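Local coordinates for protein phospholipase C beta (Meleagris gallopavo, PDB 1JAD) that is the C-terminal part of a phospholipase C of the beta family, a fragment that folds into long antiparallel helices and pairs with a second copy of itself, at residues A[10-14]-A[131-135]; A[16-21]-A[200-204]; A[24-30]-A[112-117]; A[128-132]-A[190-194]; A[135-140]-A[182-186]. One frame throughout, in Å; residues are numbered along the deposited sequence.

Contact 1 (A[10-14]-A[131-135]); sequences VTQLP and SSESN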
# COMPACT_ATOMS: atom_id res chain seq x y z
N VAL A 10 -9.02 14.80 27.87
CA VAL A 10 -7.93 15.48 27.17
C VAL A 10 -7.01 14.59 26.33
O VAL A 10 -6.07 15.09 25.72
CB VAL A 10 -7.09 16.29 28.19
CG1 VAL A 10 -7.96 17.33 28.88
CG2 VAL A 10 -6.46 15.35 29.21
N THR A 11 -7.26 13.28 26.31
CA THR A 11 -6.45 12.36 25.51
C THR A 11 -7.33 11.57 24.55
O THR A 11 -7.00 10.44 24.19
CB THR A 11 -5.71 11.32 26.39
OG1 THR A 11 -6.66 10.40 26.95
CG2 THR A 11 -4.95 12.00 27.50
N GLN A 12 -8.44 12.16 24.12
CA GLN A 12 -9.35 11.45 23.22
C GLN A 12 -8.92 11.50 21.76
O GLN A 12 -8.65 12.57 21.19
CB GLN A 12 -10.77 11.98 23.39
CG GLN A 12 -11.79 11.30 22.49
CD GLN A 12 -13.22 11.48 22.98
OE1 GLN A 12 -13.65 12.60 23.26
NE2 GLN A 12 -13.96 10.38 23.09
N LEU A 13 -8.86 10.32 21.15
CA LEU A 13 -8.45 10.17 19.76
C LEU A 13 -9.49 9.42 18.94
O LEU A 13 -10.29 8.66 19.48
CB LEU A 13 -7.11 9.44 19.71
CG LEU A 13 -5.94 10.10 20.46
CD1 LEU A 13 -4.72 9.19 20.42
CD2 LEU A 13 -5.63 11.47 19.84
N PRO A 14 -9.50 9.63 17.61
CA PRO A 14 -10.44 8.97 16.70
C PRO A 14 -10.19 7.47 16.65
O PRO A 14 -9.14 7.02 16.17
CB PRO A 14 -10.14 9.64 15.35
CG PRO A 14 -9.60 10.99 15.77
CD PRO A 14 -8.64 10.53 16.84
N SER A 131 -5.45 15.24 15.16
CA SER A 131 -6.23 15.15 16.38
C SER A 131 -5.29 15.10 17.59
O SER A 131 -5.41 15.90 18.53
CB SER A 131 -7.09 13.88 16.33
OG SER A 131 -7.78 13.68 17.54
N SER A 132 -4.34 14.17 17.55
CA SER A 132 -3.36 14.01 18.61
C SER A 132 -2.68 15.33 18.94
O SER A 132 -2.73 15.81 20.07
CB SER A 132 -2.32 12.99 18.18
OG SER A 132 -1.21 12.98 19.06
N GLU A 133 -2.06 15.93 17.93
CA GLU A 133 -1.37 17.20 18.11
C GLU A 133 -2.31 18.28 18.59
O GLU A 133 -1.90 19.21 19.31
CB GLU A 133 -0.71 17.66 16.81
CG GLU A 133 0.51 16.86 16.39
CD GLU A 133 1.56 16.80 17.49
OE1 GLU A 133 1.77 17.81 18.21
OE2 GLU A 133 2.21 15.73 17.62
N SER A 134 -3.56 18.19 18.19
CA SER A 134 -4.55 19.17 18.61
C SER A 134 -4.77 19.03 20.12
O SER A 134 -4.95 20.03 20.81
CB SER A 134 -5.85 18.95 17.85
OG SER A 134 -6.79 19.96 18.19
N ASN A 135 -4.75 17.80 20.63
CA ASN A 135 -4.92 17.60 22.07
C ASN A 135 -3.74 18.22 22.78
O ASN A 135 -3.90 18.92 23.78
CB ASN A 135 -4.99 16.12 22.44
CG ASN A 135 -6.27 15.47 21.98
OD1 ASN A 135 -7.35 16.04 22.13
ND2 ASN A 135 -6.16 14.26 21.45
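An extended N-terminal segment, 10-14, lies against the long helix 75-155 here, and N135 and Q12 join the two. N135 ND2 donates to the backbone oxygen of Q12, with ND2 to O at 3.0 Å. The bond is fairly straight, 161° at the hydrogen. Q12 O sits close to the amide plane of N135, but the amide approaches from above the carbonyl plane of Q12, about 49° out of it. The CB of N135 points toward the segment, and chi1 of -70° sets CG beside the backbone N, where the amide meets Q12 O. N135 CB lies 3.6 Å from V10 O.

The segment thus runs as a non-helical strip along a helical bundle. K189 of helix 161-245 also bonds its backbone, at T11 O. L13 gives the largest share of the segment's packing. L13 CD2 lies 3.6 Å from S132 CA and 3.3 Å from N135 ND2. The same leucine also touches T190 and Y193 of helix 161-245, which places it between the two long helices. One turn before N135, S131 OG touches P14 CD (3.3 Å) and CG. T11, whose CB points away from the helix, has OG1 hydrogen-bonded to M7 O.

Contact 2 (A[16-21]-A[200-204]); sequences PQTASL and KQAEN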
# COMPACT_ATOMS: atom_id res chain seq x y z
N PRO A 16 -9.69 3.83 15.62
CA PRO A 16 -9.25 3.18 14.38
C PRO A 16 -10.34 2.54 13.53
O PRO A 16 -11.03 1.64 13.98
CB PRO A 16 -8.24 2.16 14.89
CG PRO A 16 -7.60 2.92 16.03
CD PRO A 16 -8.86 3.35 16.74
N GLN A 17 -10.47 3.01 12.29
CA GLN A 17 -11.46 2.45 11.37
C GLN A 17 -11.19 2.81 9.92
O GLN A 17 -10.98 3.97 9.58
CB GLN A 17 -12.87 2.94 11.73
CG GLN A 17 -13.08 4.42 11.54
CD GLN A 17 -14.55 4.77 11.37
OE1 GLN A 17 -15.19 4.36 10.40
NE2 GLN A 17 -15.10 5.52 12.32
N THR A 18 -11.21 1.80 9.05
CA THR A 18 -11.00 1.99 7.62
C THR A 18 -12.14 1.32 6.87
O THR A 18 -12.64 0.28 7.29
CB THR A 18 -9.67 1.36 7.11
OG1 THR A 18 -8.56 2.13 7.58
CG2 THR A 18 -9.64 1.32 5.58
N ALA A 19 -12.55 1.93 5.76
CA ALA A 19 -13.63 1.39 4.95
C ALA A 19 -13.39 -0.09 4.73
O ALA A 19 -12.24 -0.54 4.65
CB ALA A 19 -13.69 2.11 3.60
N SER A 20 -14.47 -0.86 4.66
CA SER A 20 -14.36 -2.30 4.45
C SER A 20 -14.32 -2.58 2.95
O SER A 20 -14.54 -1.67 2.13
CB SER A 20 -15.54 -3.02 5.09
OG SER A 20 -16.76 -2.50 4.61
N LEU A 21 -14.05 -3.83 2.59
CA LEU A 21 -13.99 -4.20 1.19
C LEU A 21 -15.37 -3.95 0.60
O LEU A 21 -15.51 -3.67 -0.59
CB LEU A 21 -13.65 -5.69 1.03
CG LEU A 21 -12.87 -6.12 -0.22
CD1 LEU A 21 -13.10 -7.59 -0.44
CD2 LEU A 21 -13.33 -5.36 -1.44
N LYS A 200 -5.54 -2.55 10.70
CA LYS A 200 -6.77 -2.80 9.97
C LYS A 200 -6.50 -2.65 8.48
O LYS A 200 -6.85 -3.52 7.68
CB LYS A 200 -7.85 -1.80 10.41
CG LYS A 200 -8.44 -2.09 11.78
CD LYS A 200 -9.45 -1.04 12.15
CE LYS A 200 -10.15 -1.40 13.45
NZ LYS A 200 -10.92 -2.66 13.28
N GLN A 201 -5.87 -1.54 8.11
CA GLN A 201 -5.53 -1.29 6.73
C GLN A 201 -4.81 -2.49 6.12
O GLN A 201 -5.10 -2.89 4.99
CB GLN A 201 -4.69 -0.01 6.66
CG GLN A 201 -5.52 1.17 7.11
CD GLN A 201 -4.73 2.43 7.38
OE1 GLN A 201 -5.31 3.51 7.53
NE2 GLN A 201 -3.41 2.30 7.49
N ALA A 202 -3.89 -3.10 6.88
CA ALA A 202 -3.17 -4.26 6.37
C ALA A 202 -4.15 -5.40 6.11
O ALA A 202 -4.09 -6.07 5.06
CB ALA A 202 -2.10 -4.70 7.34
N GLU A 203 -5.05 -5.60 7.06
CA GLU A 203 -6.07 -6.64 6.99
C GLU A 203 -6.98 -6.41 5.78
O GLU A 203 -7.40 -7.34 5.10
CB GLU A 203 -6.90 -6.61 8.29
CG GLU A 203 -8.24 -7.31 8.23
CD GLU A 203 -9.09 -7.07 9.48
OE1 GLU A 203 -8.73 -7.57 10.57
OE2 GLU A 203 -10.12 -6.35 9.37
N ASN A 204 -7.27 -5.14 5.53
CA ASN A 204 -8.13 -4.77 4.42
C ASN A 204 -7.43 -5.11 3.10
O ASN A 204 -8.02 -5.75 2.22
CB ASN A 204 -8.44 -3.28 4.53
CG ASN A 204 -9.55 -2.85 3.62
OD1 ASN A 204 -9.34 -2.61 2.43
ND2 ASN A 204 -10.76 -2.77 4.17
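T18 and Q201 meet at about a right angle. The threonine hydroxyl lies across the aliphatic part of the glutamine, with T18 OG1 3.2 Å from Q201 CG. T18 has OG1 beside its own backbone N (chi1 -72°), which turns the hydroxyl to helix 200-204. Its polar partner is E124 of helix 75-155, to which OG1 is hydrogen-bonded. T18 therefore touches both long helices at once.

N204 comes up one turn later on the same helix. Its CG stands anti to the backbone N (chi1 -167°), and the amide is directed at the backbone of A19 and S20. N204 ND2 approaches A19 O to 2.7 Å, but the angle is poor and no hydrogen bond is made. N204 ND2 also lies 3.6 Å from S20 CA. N204 OD1 is buried by the contact and has no partner in the model. L24 also packs on this side chain.

At the other end, K200 lies alongside the start of the segment. Its chain is extended as far as CE and bends only at the last torsion. K200 CE rests 3.2 Å from P16 O, and K200 CD passes Q17 CA at 4.1 Å. It is thus the aliphatic stem of the lysine that covers the backbone of P16 and Q17. P16 itself packs on Y193 and L197 of the same helix. S20 is the N-cap of the short helix that follows. The whole is an extended N-terminal segment laid over an antiparallel pair of long helices and leading into a capped helix.

Contact 3 (A[24-30]-A[112-117]); sequences LQQMKLF and KITELA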
# COMPACT_ATOMS: atom_id res chain seq x y z
N LEU A 24 -15.90 -0.16 -0.30
CA LEU A 24 -15.10 0.15 -1.49
C LEU A 24 -15.63 -0.43 -2.80
O LEU A 24 -15.47 0.18 -3.86
CB LEU A 24 -13.67 -0.33 -1.27
CG LEU A 24 -12.97 0.35 -0.08
CD1 LEU A 24 -11.59 -0.24 0.13
CD2 LEU A 24 -12.89 1.84 -0.35
N GLN A 25 -16.24 -1.61 -2.73
CA GLN A 25 -16.79 -2.28 -3.92
C GLN A 25 -18.07 -1.61 -4.40
O GLN A 25 -18.71 -2.10 -5.33
CB GLN A 25 -17.09 -3.75 -3.62
CG GLN A 25 -15.89 -4.59 -3.29
CD GLN A 25 -16.28 -5.97 -2.79
OE1 GLN A 25 -15.42 -6.80 -2.51
NE2 GLN A 25 -17.58 -6.21 -2.68
N GLN A 26 -18.45 -0.51 -3.76
CA GLN A 26 -19.67 0.18 -4.14
C GLN A 26 -19.42 1.60 -4.65
O GLN A 26 -20.31 2.23 -5.20
CB GLN A 26 -20.63 0.22 -2.95
CG GLN A 26 -20.90 -1.14 -2.34
CD GLN A 26 -21.34 -2.16 -3.38
OE1 GLN A 26 -22.32 -1.96 -4.10
NE2 GLN A 26 -20.60 -3.27 -3.46
N MSE A 27 -18.20 2.10 -4.47
CA MSE A 27 -17.87 3.45 -4.93
C MSE A 27 -18.07 3.54 -6.45
O MSE A 27 -17.94 2.54 -7.17
CB MSE A 27 -16.43 3.80 -4.55
CG MSE A 27 -16.16 3.76 -3.04
SE MSE A 27 -14.50 4.31 -2.52
CE MSE A 27 -14.54 6.04 -3.02
N LYS A 28 -18.40 4.74 -6.94
CA LYS A 28 -18.62 4.98 -8.37
C LYS A 28 -17.53 4.40 -9.26
O LYS A 28 -17.77 3.44 -10.00
CB LYS A 28 -18.74 6.48 -8.66
CG LYS A 28 -20.02 7.13 -8.15
CD LYS A 28 -20.07 8.65 -8.41
CE LYS A 28 -20.04 9.03 -9.90
NZ LYS A 28 -18.74 8.72 -10.58
N LEU A 29 -16.34 4.99 -9.20
CA LEU A 29 -15.22 4.54 -10.02
C LEU A 29 -15.05 3.02 -10.07
O LEU A 29 -14.80 2.46 -11.14
CB LEU A 29 -13.91 5.19 -9.54
CG LEU A 29 -13.77 6.70 -9.71
CD1 LEU A 29 -14.84 7.42 -8.91
CD2 LEU A 29 -12.38 7.13 -9.26
N PHE A 30 -15.17 2.35 -8.93
CA PHE A 30 -15.01 0.90 -8.93
C PHE A 30 -16.11 0.24 -9.74
O PHE A 30 -15.83 -0.63 -10.57
CB PHE A 30 -15.03 0.32 -7.51
CG PHE A 30 -14.71 -1.14 -7.47
CD1 PHE A 30 -13.42 -1.59 -7.73
CD2 PHE A 30 -15.71 -2.09 -7.22
CE1 PHE A 30 -13.12 -2.95 -7.74
CE2 PHE A 30 -15.42 -3.46 -7.23
CZ PHE A 30 -14.13 -3.89 -7.49
N LYS A 112 -7.34 -0.68 -8.75
CA LYS A 112 -8.34 0.35 -8.49
C LYS A 112 -8.67 0.45 -7.01
O LYS A 112 -8.42 1.47 -6.38
CB LYS A 112 -9.62 0.08 -9.29
CG LYS A 112 -10.47 1.33 -9.50
CD LYS A 112 -9.62 2.39 -10.20
CE LYS A 112 -10.39 3.66 -10.55
NZ LYS A 112 -9.49 4.64 -11.24
N ILE A 113 -9.22 -0.62 -6.44
CA ILE A 113 -9.57 -0.59 -5.03
C ILE A 113 -8.38 -0.24 -4.15
O ILE A 113 -8.54 0.48 -3.16
CB ILE A 113 -10.21 -1.91 -4.56
CG1 ILE A 113 -11.68 -1.93 -4.96
CG2 ILE A 113 -10.08 -2.06 -3.05
CD1 ILE A 113 -12.47 -3.05 -4.34
N THR A 114 -7.20 -0.73 -4.49
CA THR A 114 -6.03 -0.39 -3.68
C THR A 114 -5.84 1.12 -3.73
O THR A 114 -5.36 1.73 -2.78
CB THR A 114 -4.78 -1.09 -4.18
OG1 THR A 114 -4.88 -2.49 -3.86
CG2 THR A 114 -3.54 -0.51 -3.54
N GLU A 115 -6.25 1.72 -4.84
CA GLU A 115 -6.17 3.16 -5.02
C GLU A 115 -7.08 3.84 -4.01
O GLU A 115 -6.62 4.52 -3.10
CB GLU A 115 -6.60 3.55 -6.44
CG GLU A 115 -6.98 5.02 -6.61
CD GLU A 115 -7.47 5.37 -8.01
OE1 GLU A 115 -8.04 6.47 -8.18
OE2 GLU A 115 -7.29 4.55 -8.94
N LEU A 116 -8.38 3.63 -4.18
CA LEU A 116 -9.40 4.21 -3.30
C LEU A 116 -9.02 4.03 -1.82
O LEU A 116 -8.97 5.01 -1.06
CB LEU A 116 -10.76 3.56 -3.58
CG LEU A 116 -11.21 3.55 -5.04
CD1 LEU A 116 -12.49 2.73 -5.19
CD2 LEU A 116 -11.41 4.98 -5.53
N ALA A 117 -8.75 2.79 -1.42
CA ALA A 117 -8.37 2.48 -0.05
C ALA A 117 -7.20 3.37 0.36
O ALA A 117 -7.27 4.09 1.35
CB ALA A 117 -7.97 1.02 0.06
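L24 opens the contact by placing its two methyls on helix 112-117. L24 CD1 lies 3.8 Å from A117 CB and 4.0 Å from I113 CG2, while CD2 faces L116 CB. This is apolar packing at the place where the chain turns into helix 28-64 and joins the helical bundle. L24 also touches N204 of helix 161-245.

A type I beta turn runs from L24 to M27. Within it, the CB of Q25 points away from the other helix, yet its CG still reaches I113 CD1. M27, a selenomethionine, is the N-cap residue of the next helix. It meets L116 tip to tip, with M27 SE 3.7 Å from L116 CD1. The bend at its last torsion (chi3 64°) brings CE near the other methyl, L116 CD2. L29 follows on the first turn of the helix. Its CB lies against K112 CE, the aliphatic part of a lysine whose NZ forms a salt bridge with E115 OE2.

F30 has CG anti to the backbone N (chi1 -173°), which brings its CD1 side against I113. K112 CB lies at the ring edge, near its plane. I113 CD1 lies over one face, offset toward the rim, in a CH-pi contact, 3.7 Å from the F30 ring centroid and 22° off the normal.

Contact 4 (A[128-132]-A[190-194]); sequences LKESS and TARYQ. With SO4 (sulfate ion), chain C.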
# COMPACT_ATOMS: atom_id res chain seq x y z
N LEU A 128 -5.88 11.19 12.53
CA LEU A 128 -5.43 10.76 13.85
C LEU A 128 -4.31 11.68 14.34
O LEU A 128 -4.37 12.21 15.45
CB LEU A 128 -4.95 9.31 13.79
CG LEU A 128 -4.31 8.68 15.03
CD1 LEU A 128 -5.29 8.68 16.21
CD2 LEU A 128 -3.88 7.27 14.68
N LYS A 129 -3.30 11.89 13.49
CA LYS A 129 -2.18 12.75 13.82
C LYS A 129 -2.56 14.19 14.13
O LYS A 129 -2.04 14.77 15.09
CB LYS A 129 -1.13 12.73 12.70
CG LYS A 129 -0.52 11.37 12.47
CD LYS A 129 0.77 11.44 11.66
CE LYS A 129 1.36 10.04 11.49
NZ LYS A 129 2.68 10.10 10.83
N GLU A 130 -3.45 14.80 13.34
CA GLU A 130 -3.84 16.17 13.63
C GLU A 130 -4.58 16.23 14.95
O GLU A 130 -4.39 17.14 15.75
CB GLU A 130 -4.72 16.76 12.52
CG GLU A 130 -4.05 16.85 11.16
CD GLU A 130 -4.77 17.78 10.20
OE1 GLU A 130 -5.98 17.57 9.92
OE2 GLU A 130 -4.13 18.74 9.71
N SER A 131 -5.45 15.24 15.16
CA SER A 131 -6.23 15.15 16.38
C SER A 131 -5.29 15.10 17.59
O SER A 131 -5.41 15.90 18.53
CB SER A 131 -7.09 13.88 16.33
OG SER A 131 -7.78 13.68 17.54
N SER A 132 -4.34 14.17 17.55
CA SER A 132 -3.36 14.01 18.61
C SER A 132 -2.68 15.33 18.94
O SER A 132 -2.73 15.81 20.07
CB SER A 132 -2.32 12.99 18.18
OG SER A 132 -1.21 12.98 19.06
N THR A 190 -1.45 7.83 21.18
CA THR A 190 -1.51 8.02 19.72
C THR A 190 -0.75 6.88 19.04
O THR A 190 -1.17 6.38 18.00
CB THR A 190 -0.91 9.38 19.30
OG1 THR A 190 -1.63 10.44 19.95
CG2 THR A 190 -1.01 9.56 17.80
N ALA A 191 0.35 6.45 19.62
CA ALA A 191 1.09 5.34 19.03
C ALA A 191 0.23 4.07 19.03
O ALA A 191 0.26 3.29 18.06
CB ALA A 191 2.37 5.11 19.79
N ARG A 192 -0.52 3.85 20.10
CA ARG A 192 -1.37 2.65 20.15
C ARG A 192 -2.48 2.76 19.11
O ARG A 192 -2.75 1.80 18.40
CB ARG A 192 -1.96 2.44 21.56
CG ARG A 192 -3.04 1.35 21.65
CD ARG A 192 -3.27 0.85 23.08
NE ARG A 192 -3.55 1.95 24.01
CZ ARG A 192 -4.75 2.49 24.17
NH1 ARG A 192 -5.77 2.01 23.46
NH2 ARG A 192 -4.92 3.52 25.00
N TYR A 193 -3.12 3.91 19.02
CA TYR A 193 -4.18 4.08 18.02
C TYR A 193 -3.66 3.97 16.59
O TYR A 193 -4.36 3.44 15.71
CB TYR A 193 -4.88 5.43 18.21
CG TYR A 193 -6.00 5.40 19.24
CD1 TYR A 193 -5.78 4.95 20.55
CD2 TYR A 193 -7.29 5.84 18.90
CE1 TYR A 193 -6.80 4.92 21.49
CE2 TYR A 193 -8.32 5.82 19.84
CZ TYR A 193 -8.07 5.37 21.13
OH TYR A 193 -9.08 5.38 22.06
N GLN A 194 -2.45 4.45 16.33
CA GLN A 194 -1.93 4.37 14.97
C GLN A 194 -1.58 2.94 14.59
O GLN A 194 -1.89 2.47 13.50
CB GLN A 194 -0.71 5.29 14.79
CG GLN A 194 -0.05 5.11 13.44
CD GLN A 194 1.13 6.04 13.18
OE1 GLN A 194 1.93 5.78 12.29
NE2 GLN A 194 1.21 7.14 13.92
S SO4 C . -8.67 4.13 25.62
O1 SO4 C . -8.16 3.58 26.89
O2 SO4 C . -10.07 3.71 25.40
O3 SO4 C . -7.85 3.63 24.50
O4 SO4 C . -8.61 5.61 25.67
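L128 has CG anti to its backbone N (chi1 174°), and this carries its two methyls across to Y193 and Q194. T190 has OG1 beside its backbone N (chi1 -59°), which turns the hydroxyl to S132. The two helices are the long antiparallel pair of the fold, and their local axes run at 166° to each other, 10.6 Å apart.

The leucine packs against the backbone and CB atoms of Y193 and Q194. L128 CD2 lies 3.5 Å from Q194 CA, and L128 CD1 is 3.8 Å from Y193 CB. The L128 and Y193 side chains cross at about a right angle. One turn further along, S132 OG and T190 OG1 are hydrogen-bonded at 2.7 Å. T190 OG1 also bonds to L186 O, one turn back on its own helix. A buried pair of hydroxyls is thus tied to the backbone of helix 161-245.

K129 is extended, and its CE lies near the side-chain amide of Q194. Its NZ reaches the second subunit, where it forms a salt bridge with E212 and a hydrogen bond with T107. This side of the helix pair therefore belongs to the dimer interface.

The CB of Y193 points to the other helix, but its ring leads away. The ring packs on L13 and P16 of the N-terminal segment, and Y193 OH lies near O3 of a sulfate ion, probably from the crystallisation liquor. R192 bonds this O3 in the plane of its guanidinium group, with R192 NH1 2.8 Å and R192 NH2 3.0 Å from sulfate O3.

Contact 5 (A[135-140]-A[182-186]); sequences NIKDIK and TIKLL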
# COMPACT_ATOMS: atom_id res chain seq x y z
N ASN A 135 -4.75 17.80 20.63
CA ASN A 135 -4.92 17.60 22.07
C ASN A 135 -3.74 18.22 22.78
O ASN A 135 -3.90 18.92 23.78
CB ASN A 135 -4.99 16.12 22.44
CG ASN A 135 -6.27 15.47 21.98
OD1 ASN A 135 -7.35 16.04 22.13
ND2 ASN A 135 -6.16 14.26 21.45
N ILE A 136 -2.55 17.96 22.25
CA ILE A 136 -1.33 18.50 22.83
C ILE A 136 -1.39 20.01 22.95
O ILE A 136 -0.93 20.58 23.95
CB ILE A 136 -0.09 18.16 22.00
CG1 ILE A 136 0.13 16.65 21.98
CG2 ILE A 136 1.14 18.90 22.56
CD1 ILE A 136 1.35 16.21 21.18
N LYS A 137 -1.94 20.67 21.93
CA LYS A 137 -2.02 22.12 21.96
C LYS A 137 -2.94 22.60 23.08
O LYS A 137 -2.58 23.47 23.87
CB LYS A 137 -2.51 22.67 20.61
CG LYS A 137 -2.22 24.16 20.43
CD LYS A 137 -2.70 24.75 19.11
CE LYS A 137 -4.21 24.92 19.07
NZ LYS A 137 -4.68 25.64 17.84
N ASP A 138 -4.14 22.03 23.14
CA ASP A 138 -5.10 22.43 24.15
C ASP A 138 -4.70 21.97 25.57
O ASP A 138 -5.08 22.56 26.57
CB ASP A 138 -6.49 21.96 23.73
CG ASP A 138 -6.99 22.69 22.46
OD1 ASP A 138 -7.19 23.93 22.51
OD2 ASP A 138 -7.16 22.04 21.40
N ILE A 139 -3.90 20.92 25.64
CA ILE A 139 -3.41 20.45 26.93
C ILE A 139 -2.47 21.53 27.47
O ILE A 139 -2.54 21.92 28.64
CB ILE A 139 -2.64 19.12 26.77
CG1 ILE A 139 -3.62 17.99 26.49
CG2 ILE A 139 -1.81 18.83 28.01
CD1 ILE A 139 -4.62 17.82 27.58
N LYS A 140 -1.59 22.03 26.60
CA LYS A 140 -0.65 23.06 27.01
C LYS A 140 -1.36 24.35 27.38
O LYS A 140 -0.89 25.10 28.24
CB LYS A 140 0.39 23.32 25.90
CG LYS A 140 1.17 22.07 25.51
CD LYS A 140 2.58 22.36 25.02
CE LYS A 140 2.65 23.09 23.70
NZ LYS A 140 4.07 23.40 23.33
N THR A 182 2.49 14.78 30.15
CA THR A 182 1.21 14.64 29.46
C THR A 182 1.46 14.45 27.97
O THR A 182 0.80 13.64 27.32
CB THR A 182 0.27 15.85 29.71
OG1 THR A 182 1.01 17.07 29.59
CG2 THR A 182 -0.35 15.79 31.09
N ILE A 183 2.42 15.18 27.42
CA ILE A 183 2.74 15.04 26.00
C ILE A 183 3.29 13.65 25.74
O ILE A 183 3.15 13.10 24.66
CB ILE A 183 3.76 16.08 25.54
CG1 ILE A 183 3.09 17.45 25.41
CG2 ILE A 183 4.41 15.64 24.23
CD1 ILE A 183 4.05 18.54 24.98
N LYS A 184 3.94 13.09 26.75
CA LYS A 184 4.52 11.75 26.66
C LYS A 184 3.40 10.72 26.66
O LYS A 184 3.50 9.66 26.02
CB LYS A 184 5.45 11.57 27.85
CG LYS A 184 6.31 10.35 27.84
CD LYS A 184 7.40 10.52 28.88
CE LYS A 184 8.33 9.31 28.88
NZ LYS A 184 9.44 9.47 29.89
N LEU A 185 2.31 11.04 27.35
CA LEU A 185 1.16 10.16 27.44
C LEU A 185 0.36 10.06 26.12
O LEU A 185 0.19 8.98 25.57
CB LEU A 185 0.24 10.64 28.56
CG LEU A 185 -1.03 9.82 28.75
CD1 LEU A 185 -0.70 8.38 29.19
CD2 LEU A 185 -1.89 10.51 29.76
N LEU A 186 -0.13 11.19 25.63
CA LEU A 186 -0.89 11.20 24.37
C LEU A 186 -0.05 10.53 23.30
O LEU A 186 -0.53 9.71 22.51
CB LEU A 186 -1.19 12.62 23.92
CG LEU A 186 -2.20 13.47 24.68
CD1 LEU A 186 -1.98 13.36 26.17
CD2 LEU A 186 -2.07 14.91 24.19
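I136 and L186 form the tight part of this contact, with I136 CG1 3.6 Å from L186 CD2. It belongs to the same antiparallel pair of long helices. The local axes approach to 10.2 Å and cross at 157°.

L186 CD2 is the centre of the packing. With CG beside the backbone N (chi1 -71°), the leucine CD2 reaches the side chains of the other helix, where I136 and N135 receive it. N135 CB lies 3.6 Å from L186 CD2. I183 adds a second point of close packing. Its side chain crosses that of I136 at about a right angle, with I183 CG1 3.7 Å from I136 CG2. I183 CD1 lies against the same methyl, 3.8 Å from I136 CG2. No hydrogen bond links the two segments, and the buried middle is held by aliphatic groups alone.

The margins are looser and more polar. K140 lends only its stem, with K140 CD 4.1 Å from I183 CD1, and its NZ goes to a salt bridge with D96 of the second subunit. I136 also packs on R99 and I183 on Y223, both of the second subunit. T182 marks another margin. Its OG1 stands between the backbone N and the carbonyl carbon (chi1 44°) and bonds back to E178 O. T182 OG1 rests 3.7 Å from I139 CG2.

In the fold
From the N terminus, the chain first runs extended along the bundle. Segment 10-14 begins contact 1 and segment 16-21 contact 2. Segment 24-30, leading into helix 28-64, begins contact 3. Contact 3 closes first, on helix 75-155, and lies within the spans of contacts 1 and 2. Contact 1 closes further along that helix, at 131-135. Contact 4 starts at 128-132, overlapping it, and contact 5 at 135-140. They close on helix 161-245 in reverse order, contact 5 within contact 4, and both within contact 2. Contact 2 closes last, at 200-204, and crosses contact 1. Contacts 4 and 5 join the two long helices; contacts 1, 2 and 3 fasten the N-terminal region to them.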